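Anaerobically-induced outer membrane porin OprE (Pseudomonas aeruginosa, PDB 4FRX) is a beta-barrel porin of the outer membrane that probably lets small solutes pass across it. Local coordinates at residues 264-267 with 268-272; 321-325 with 326-330; 334-337 with 338-341. All blocks are in the same frame, centred on the assembly; numbering follows the deposited sequence.

In the fold
The chain forms an antiparallel beta barrel of the OprD porin family, and all three contacts lie in or at the end of long loops between its strands. Contact 1 comes first, in the loop from strand 237-250 to strand 280-292, where strand 266-267 pairs with 276-277 and 268-272 begins the connection between them. Contacts 2 and 3 follow in the loop from strand 295-305 to strand 340-349. Contact 2 turns the chain at 325-328, and contact 3 turns it again at 336-339 to enter strand 340-349. The three are in series and none nests. Ala-337 of contact 3 packs on Gly-268 and Tyr-269 of contact 1. Thr-327 of contact 2 packs on Phe-334 and Thr-341 of contact 3.

Contact 1 of 3, residues 264-267 with 268-272; sequences YVSS and GYYGS
A small beta hairpin in the loop between strands 237-250 and 280-292 holds this contact, in which Tyr-270 leans back on the backbone of Ser-266 and Ser-267. The chain leaves strand 266-267 in a very extended form at Gly-268. It then bends at Tyr-270, whose side chain starts off toward the preceding strand. A chi1 of -56° turns the ring away from its own carbonyl and brings it back along the chain. The ring meets the strand with its far end. Tyr-270 OH approaches Ser-266 O to 3.3 Å. CE1 of Tyr-270 is 3.9 Å from the same Ser-266 O, which sits oblique to the ring. The carbonyl carbon of Ser-267 faces the ring's rim. The hydroxyl of Tyr-270 has its hydrogen bond with Glu-278 O, so the ring reaches over to the chain that leads into strand 280-292. The Tyr-270 side chain also touches Asp-307 and Ser-308, which places the contact against the next long loop, the one that follows strand 295-305.

Ser-266 OG gives a hydrogen bond of 2.8 Å to Ser-267 O. The donor is tilted 26° from the carbonyl plane. This bond holds the Ser-266 hydroxyl against the carbonyl of Ser-267.

Backbone bonds of Ser-266 with Gly-277 and of Gly-268 with Thr-275 pair the two arms. The arrangement is that of an antiparallel hairpin within a long porin loop, with a tyrosine of the connecting loop folded back on its first strand.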
loop_
_atom_site.group_PDB
_atom_site.type_symbol
_atom_site.label_atom_id
_atom_site.label_comp_id
_atom_site.label_asym_id
_atom_site.label_seq_id
_atom_site.Cartn_x
_atom_site.Cartn_y
_atom_site.Cartn_z
ATOM N N TYR A 264 14.937 -17.928 -6.495
ATOM C CA TYR A 264 14.682 -16.514 -6.796
ATOM C C TYR A 264 13.625 -16.400 -7.892
ATOM O O TYR A 264 13.936 -16.140 -9.055
ATOM C CB TYR A 264 15.968 -15.753 -7.144
ATOM C CG TYR A 264 16.849 -15.584 -5.925
ATOM C CD1 TYR A 264 17.633 -16.633 -5.472
ATOM C CD2 TYR A 264 16.849 -14.394 -5.198
ATOM C CE1 TYR A 264 18.415 -16.509 -4.343
ATOM C CE2 TYR A 264 17.639 -14.251 -4.061
ATOM C CZ TYR A 264 18.422 -15.319 -3.646
ATOM O OH TYR A 264 19.216 -15.217 -2.530
ATOM N N VAL A 265 12.372 -16.603 -7.494
ATOM C CA VAL A 265 11.273 -16.738 -8.441
ATOM C C VAL A 265 10.051 -15.919 -8.048
ATOM O O VAL A 265 9.868 -15.548 -6.886
ATOM C CB VAL A 265 10.826 -18.209 -8.576
ATOM C CG1 VAL A 265 11.910 -19.066 -9.251
ATOM C CG2 VAL A 265 10.435 -18.784 -7.203
ATOM N N SER A 266 9.206 -15.664 -9.041
ATOM C CA SER A 266 7.947 -14.968 -8.837
ATOM C C SER A 266 6.824 -15.924 -9.180
ATOM O O SER A 266 6.959 -16.756 -10.083
ATOM C CB SER A 266 7.866 -13.776 -9.793
ATOM O OG SER A 266 6.534 -13.300 -9.907
ATOM N N SER A 267 5.701 -15.794 -8.487
ATOM C CA SER A 267 4.478 -16.448 -8.934
ATOM C C SER A 267 4.069 -15.935 -10.322
ATOM O O SER A 267 4.319 -14.785 -10.679
ATOM C CB SER A 267 3.336 -16.193 -7.938
ATOM O OG SER A 267 3.602 -16.822 -6.695
ATOM N N GLY A 268 3.455 -16.813 -11.099
ATOM C CA GLY A 268 2.982 -16.500 -12.433
ATOM C C GLY A 268 2.489 -17.817 -13.013
ATOM O O GLY A 268 2.180 -18.741 -12.264
ATOM N N TYR A 269 2.409 -17.911 -14.335
ATOM C CA TYR A 269 2.091 -19.187 -14.967
ATOM C C TYR A 269 2.979 -19.380 -16.187
ATOM O O TYR A 269 3.024 -18.531 -17.078
ATOM C CB TYR A 269 0.606 -19.333 -15.324
ATOM C CG TYR A 269 0.350 -20.746 -15.793
ATOM C CD1 TYR A 269 0.405 -21.806 -14.887
ATOM C CD2 TYR A 269 0.140 -21.037 -17.137
ATOM C CE1 TYR A 269 0.228 -23.105 -15.296
ATOM C CE2 TYR A 269 -0.041 -22.353 -17.554
ATOM C CZ TYR A 269 0.015 -23.375 -16.621
ATOM O OH TYR A 269 -0.159 -24.694 -16.995
ATOM N N TYR A 270 3.703 -20.491 -16.220
ATOM C CA TYR A 270 4.773 -20.650 -17.202
ATOM C C TYR A 270 4.611 -21.884 -18.049
ATOM O O TYR A 270 5.567 -22.328 -18.680
ATOM C CB TYR A 270 6.139 -20.678 -16.494
ATOM C CG TYR A 270 6.367 -19.446 -15.654
ATOM C CD1 TYR A 270 5.847 -19.360 -14.364
ATOM C CD2 TYR A 270 7.065 -18.348 -16.164
ATOM C CE1 TYR A 270 6.032 -18.229 -13.600
ATOM C CE2 TYR A 270 7.245 -17.211 -15.407
ATOM C CZ TYR A 270 6.728 -17.154 -14.128
ATOM O OH TYR A 270 6.914 -16.032 -13.347
ATOM N N GLY A 271 3.401 -22.437 -18.056
ATOM C CA GLY A 271 3.110 -23.635 -18.829
ATOM C C GLY A 271 3.375 -24.916 -18.059
ATOM O O GLY A 271 4.121 -24.923 -17.075
ATOM N N SER A 272 2.743 -26.002 -18.497
ATOM C CA SER A 272 2.970 -27.323 -17.906
ATOM C C SER A 272 2.766 -27.418 -16.390
ATOM O O SER A 272 3.388 -28.253 -15.729
ATOM C CB SER A 272 4.384 -27.804 -18.251
ATOM O OG SER A 272 4.566 -27.843 -19.654
#

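Contact 2 of 3, residues 321-325 with 326-330; sequences STAYL and ITDVQ
Leu-325 to Asp-328 form a type I beta turn, closed by a hydrogen bond from Asp-328 N to Leu-325 O of 3.0 Å, directly after an inverse gamma turn centred on Tyr-324. The gamma turn has a weak bond from Leu-325 N to Ala-323 O.

Asp-328 carries the side-chain contact. Its CG is anti to the backbone N (chi1 -174°), and this swings the carboxylate back to the extended residues 321-323. OD2 accepts Ala-323 N at 2.8 Å, with an N-H...O angle of 158°. The donor comes on the anti side of OD2, 31° out of the carboxylate plane. OD2 also forms a salt bridge with Lys-333, which would favour the charged carboxylate. A water donates to Asp-328 OD1 at 2.6 Å and bonds to Thr-322 OG1 at 2.9 Å, so both carboxylate oxygens are tied to the preceding residues.

On the turn itself, Leu-325 CB touches Thr-327 OG1 at 3.7 Å. That hydroxyl bonds to Lys-333 O and Gln-302 NE2.

The two consecutive turns sit inside the barrel. Tyr-324 and Leu-325 touch Phe-246 of strand 237-250, Ile-326 O bonds to Gln-343 of strand 340-349, and Val-329 packs on strand 377-389.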
loop_
_atom_site.group_PDB
_atom_site.type_symbol
_atom_site.label_atom_id
_atom_site.label_comp_id
_atom_site.label_asym_id
_atom_site.label_seq_id
_atom_site.Cartn_x
_atom_site.Cartn_y
_atom_site.Cartn_z
ATOM N N SER A 321 0.715 -6.159 2.228
ATOM C CA SER A 321 1.428 -5.645 1.069
ATOM C C SER A 321 0.452 -4.810 0.273
ATOM O O SER A 321 -0.749 -5.067 0.301
ATOM C CB SER A 321 1.933 -6.793 0.193
ATOM O OG SER A 321 0.843 -7.537 -0.338
ATOM N N THR A 322 0.974 -3.829 -0.449
ATOM C CA THR A 322 0.137 -2.980 -1.300
ATOM C C THR A 322 0.742 -2.860 -2.690
ATOM O O THR A 322 1.912 -2.514 -2.827
ATOM C CB THR A 322 -0.028 -1.580 -0.688
ATOM O OG1 THR A 322 -0.786 -1.679 0.526
ATOM C CG2 THR A 322 -0.761 -0.644 -1.662
ATOM N N ALA A 323 -0.043 -3.184 -3.714
ATOM C CA ALA A 323 0.375 -2.945 -5.099
ATOM C C ALA A 323 -0.276 -1.643 -5.561
ATOM O O ALA A 323 -1.442 -1.374 -5.233
ATOM C CB ALA A 323 -0.036 -4.101 -6.009
ATOM N N TYR A 324 0.460 -0.834 -6.314
ATOM C CA TYR A 324 -0.116 0.419 -6.819
ATOM C C TYR A 324 -0.922 0.174 -8.103
ATOM O O TYR A 324 -0.641 0.735 -9.168
ATOM C CB TYR A 324 0.956 1.505 -7.012
ATOM C CG TYR A 324 0.349 2.868 -7.275
ATOM C CD1 TYR A 324 -0.480 3.473 -6.325
ATOM C CD2 TYR A 324 0.566 3.537 -8.483
ATOM C CE1 TYR A 324 -1.061 4.709 -6.561
ATOM C CE2 TYR A 324 -0.009 4.789 -8.723
ATOM C CZ TYR A 324 -0.820 5.364 -7.759
ATOM O OH TYR A 324 -1.395 6.602 -7.985
ATOM N N LEU A 325 -1.928 -0.685 -7.975
ATOM C CA LEU A 325 -2.833 -1.032 -9.059
ATOM C C LEU A 325 -4.228 -0.526 -8.701
ATOM O O LEU A 325 -4.624 -0.549 -7.524
ATOM C CB LEU A 325 -2.877 -2.566 -9.237
ATOM C CG LEU A 325 -1.572 -3.295 -9.608
ATOM C CD1 LEU A 325 -1.747 -4.825 -9.621
ATOM C CD2 LEU A 325 -1.004 -2.808 -10.954
ATOM N N ILE A 326 -4.995 -0.122 -9.714
ATOM C CA ILE A 326 -6.384 0.289 -9.500
ATOM C C ILE A 326 -7.276 -0.827 -8.981
ATOM O O ILE A 326 -8.422 -0.582 -8.560
ATOM C CB ILE A 326 -7.022 0.941 -10.761
ATOM C CG1 ILE A 326 -7.048 -0.029 -11.945
ATOM C CG2 ILE A 326 -6.294 2.240 -11.112
ATOM C CD1 ILE A 326 -7.859 0.500 -13.147
ATOM N N THR A 327 -6.730 -2.039 -8.987
ATOM C CA THR A 327 -7.434 -3.235 -8.545
ATOM C C THR A 327 -6.983 -3.718 -7.158
ATOM O O THR A 327 -7.397 -4.782 -6.713
ATOM C CB THR A 327 -7.240 -4.385 -9.548
ATOM O OG1 THR A 327 -5.838 -4.684 -9.672
ATOM C CG2 THR A 327 -7.812 -4.013 -10.920
ATOM N N ASP A 328 -6.145 -2.948 -6.469
ATOM C CA ASP A 328 -5.734 -3.343 -5.123
ATOM C C ASP A 328 -6.857 -2.934 -4.187
ATOM O O ASP A 328 -6.999 -1.764 -3.863
ATOM C CB ASP A 328 -4.408 -2.693 -4.708
ATOM C CG ASP A 328 -3.888 -3.215 -3.357
ATOM O OD1 ASP A 328 -4.611 -3.129 -2.344
ATOM O OD2 ASP A 328 -2.740 -3.705 -3.304
ATOM N N VAL A 329 -7.647 -3.916 -3.763
ATOM C CA VAL A 329 -8.877 -3.673 -3.014
ATOM C C VAL A 329 -8.841 -4.428 -1.681
ATOM O O VAL A 329 -7.767 -4.777 -1.197
ATOM C CB VAL A 329 -10.133 -4.016 -3.855
ATOM C CG1 VAL A 329 -10.250 -3.045 -5.034
ATOM C CG2 VAL A 329 -10.049 -5.441 -4.397
ATOM N N GLN A 330 -9.998 -4.659 -1.070
ATOM C CA GLN A 330 -9.999 -5.083 0.328
ATOM C C GLN A 330 -9.445 -6.488 0.503
ATOM O O GLN A 330 -8.687 -6.755 1.435
ATOM C CB GLN A 330 -11.402 -4.956 0.950
ATOM C CG GLN A 330 -11.446 -5.353 2.412
ATOM C CD GLN A 330 -12.818 -5.176 3.038
ATOM O OE1 GLN A 330 -13.656 -4.432 2.523
ATOM N NE2 GLN A 330 -13.052 -5.862 4.164
HETATM O O HOH W 1 -3.327 -2.996 -0.032
#

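Contact 3 of 3, residues 334-337 with 338-341; sequences FQRA and GERT
Glu-339 reaches across a tight turn and sets its carboxylate between Phe-334 and Arg-336. A chi1 of -168° sets its CG opposite the backbone N, and the side chain runs on extended, far enough to touch both. OE2 lies 3.3 Å from Phe-334 CD2, oblique to the ring, and the ring and carboxylate planes are 38° apart. OE1 is turned to the backbone and takes a weak hydrogen bond of 3.3 Å from Arg-336 N. It also lies along the Arg-336 chain, 3.6 Å from its CB. The guanidinium does not pair with it: NE is 4.2 Å from OE1, and Arg-336 NH2 has its salt bridge with Glu-379. The carboxylate of Glu-379 is close to that of Glu-339 and may raise the proton affinity of one of them.

Thr-341 crosses Phe-334 at about a right angle, with OG1 3.5 Å from Phe-334 CB. Its hydroxyl donates to a water at 2.8 Å. That water donates to Phe-334 O and Glu-339 O, bridging the two arms.

Glu-339 N bonds to Arg-336 O at 3.1 Å. This closes a type II beta turn with glycine, Gly-338, at its third position, which returns the loop to barrel strand 340-349.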
loop_
_atom_site.group_PDB
_atom_site.type_symbol
_atom_site.label_atom_id
_atom_site.label_comp_id
_atom_site.label_asym_id
_atom_site.label_seq_id
_atom_site.Cartn_x
_atom_site.Cartn_y
_atom_site.Cartn_z
ATOM N N PHE A 334 -6.167 -8.635 -7.929
ATOM C CA PHE A 334 -6.327 -8.914 -9.369
ATOM C C PHE A 334 -5.007 -8.754 -10.130
ATOM O O PHE A 334 -4.962 -8.181 -11.211
ATOM C CB PHE A 334 -7.433 -8.023 -9.963
ATOM C CG PHE A 334 -8.772 -8.258 -9.337
ATOM C CD1 PHE A 334 -9.036 -7.802 -8.046
ATOM C CD2 PHE A 334 -9.747 -8.970 -10.009
ATOM C CE1 PHE A 334 -10.259 -8.045 -7.436
ATOM C CE2 PHE A 334 -10.977 -9.213 -9.415
ATOM C CZ PHE A 334 -11.235 -8.754 -8.122
ATOM N N GLN A 335 -3.949 -9.306 -9.552
ATOM C CA GLN A 335 -2.593 -9.025 -9.974
ATOM C C GLN A 335 -1.943 -10.222 -10.651
ATOM O O GLN A 335 -0.743 -10.216 -10.911
ATOM C CB GLN A 335 -1.771 -8.568 -8.760
ATOM C CG GLN A 335 -1.155 -9.678 -7.907
ATOM C CD GLN A 335 -2.172 -10.635 -7.285
ATOM O OE1 GLN A 335 -3.380 -10.378 -7.279
ATOM N NE2 GLN A 335 -1.675 -11.756 -6.759
ATOM N N ARG A 336 -2.749 -11.234 -10.966
ATOM C CA ARG A 336 -2.234 -12.514 -11.445
ATOM C C ARG A 336 -1.882 -12.476 -12.922
ATOM O O ARG A 336 -2.508 -11.761 -13.694
ATOM C CB ARG A 336 -3.267 -13.621 -11.216
ATOM C CG ARG A 336 -3.800 -13.696 -9.778
ATOM C CD ARG A 336 -4.965 -14.679 -9.723
ATOM N NE ARG A 336 -5.895 -14.390 -8.634
ATOM C CZ ARG A 336 -5.792 -14.890 -7.406
ATOM N NH1 ARG A 336 -4.792 -15.710 -7.100
ATOM N NH2 ARG A 336 -6.690 -14.572 -6.482
ATOM N N ALA A 337 -0.882 -13.262 -13.308
ATOM C CA ALA A 337 -0.459 -13.366 -14.707
ATOM C C ALA A 337 -1.614 -13.553 -15.687
ATOM O O ALA A 337 -2.404 -14.483 -15.544
ATOM C CB ALA A 337 0.534 -14.518 -14.873
ATOM N N GLY A 338 -1.700 -12.657 -16.674
ATOM C CA GLY A 338 -2.696 -12.748 -17.726
ATOM C C GLY A 338 -4.002 -12.030 -17.455
ATOM O O GLY A 338 -4.783 -11.800 -18.368
ATOM N N GLU A 339 -4.230 -11.634 -16.212
ATOM C CA GLU A 339 -5.561 -11.206 -15.797
ATOM C C GLU A 339 -5.970 -9.836 -16.375
ATOM O O GLU A 339 -5.229 -8.865 -16.280
ATOM C CB GLU A 339 -5.630 -11.188 -14.269
ATOM C CG GLU A 339 -7.032 -11.036 -13.698
ATOM C CD GLU A 339 -7.083 -11.278 -12.196
ATOM O OE1 GLU A 339 -6.010 -11.376 -11.542
ATOM O OE2 GLU A 339 -8.212 -11.382 -11.664
ATOM N N ARG A 340 -7.154 -9.781 -16.979
ATOM C CA ARG A 340 -7.756 -8.517 -17.373
ATOM C C ARG A 340 -8.898 -8.265 -16.419
ATOM O O ARG A 340 -9.674 -9.168 -16.152
ATOM C CB ARG A 340 -8.326 -8.607 -18.793
ATOM C CG ARG A 340 -7.295 -8.663 -19.901
ATOM C CD ARG A 340 -7.026 -10.075 -20.393
ATOM N NE ARG A 340 -6.198 -10.019 -21.601
ATOM C CZ ARG A 340 -4.882 -9.840 -21.580
ATOM N NH1 ARG A 340 -4.205 -9.772 -22.716
ATOM N NH2 ARG A 340 -4.243 -9.720 -20.418
ATOM N N THR A 341 -9.028 -7.023 -15.943
ATOM C CA THR A 341 -10.009 -6.703 -14.920
ATOM C C THR A 341 -10.763 -5.426 -15.274
ATOM O O THR A 341 -10.149 -4.406 -15.534
ATOM C CB THR A 341 -9.323 -6.517 -13.546
ATOM O OG1 THR A 341 -8.555 -7.687 -13.232
ATOM C CG2 THR A 341 -10.345 -6.304 -12.443
HETATM O O HOH W 2 -5.873 -7.336 -13.781
#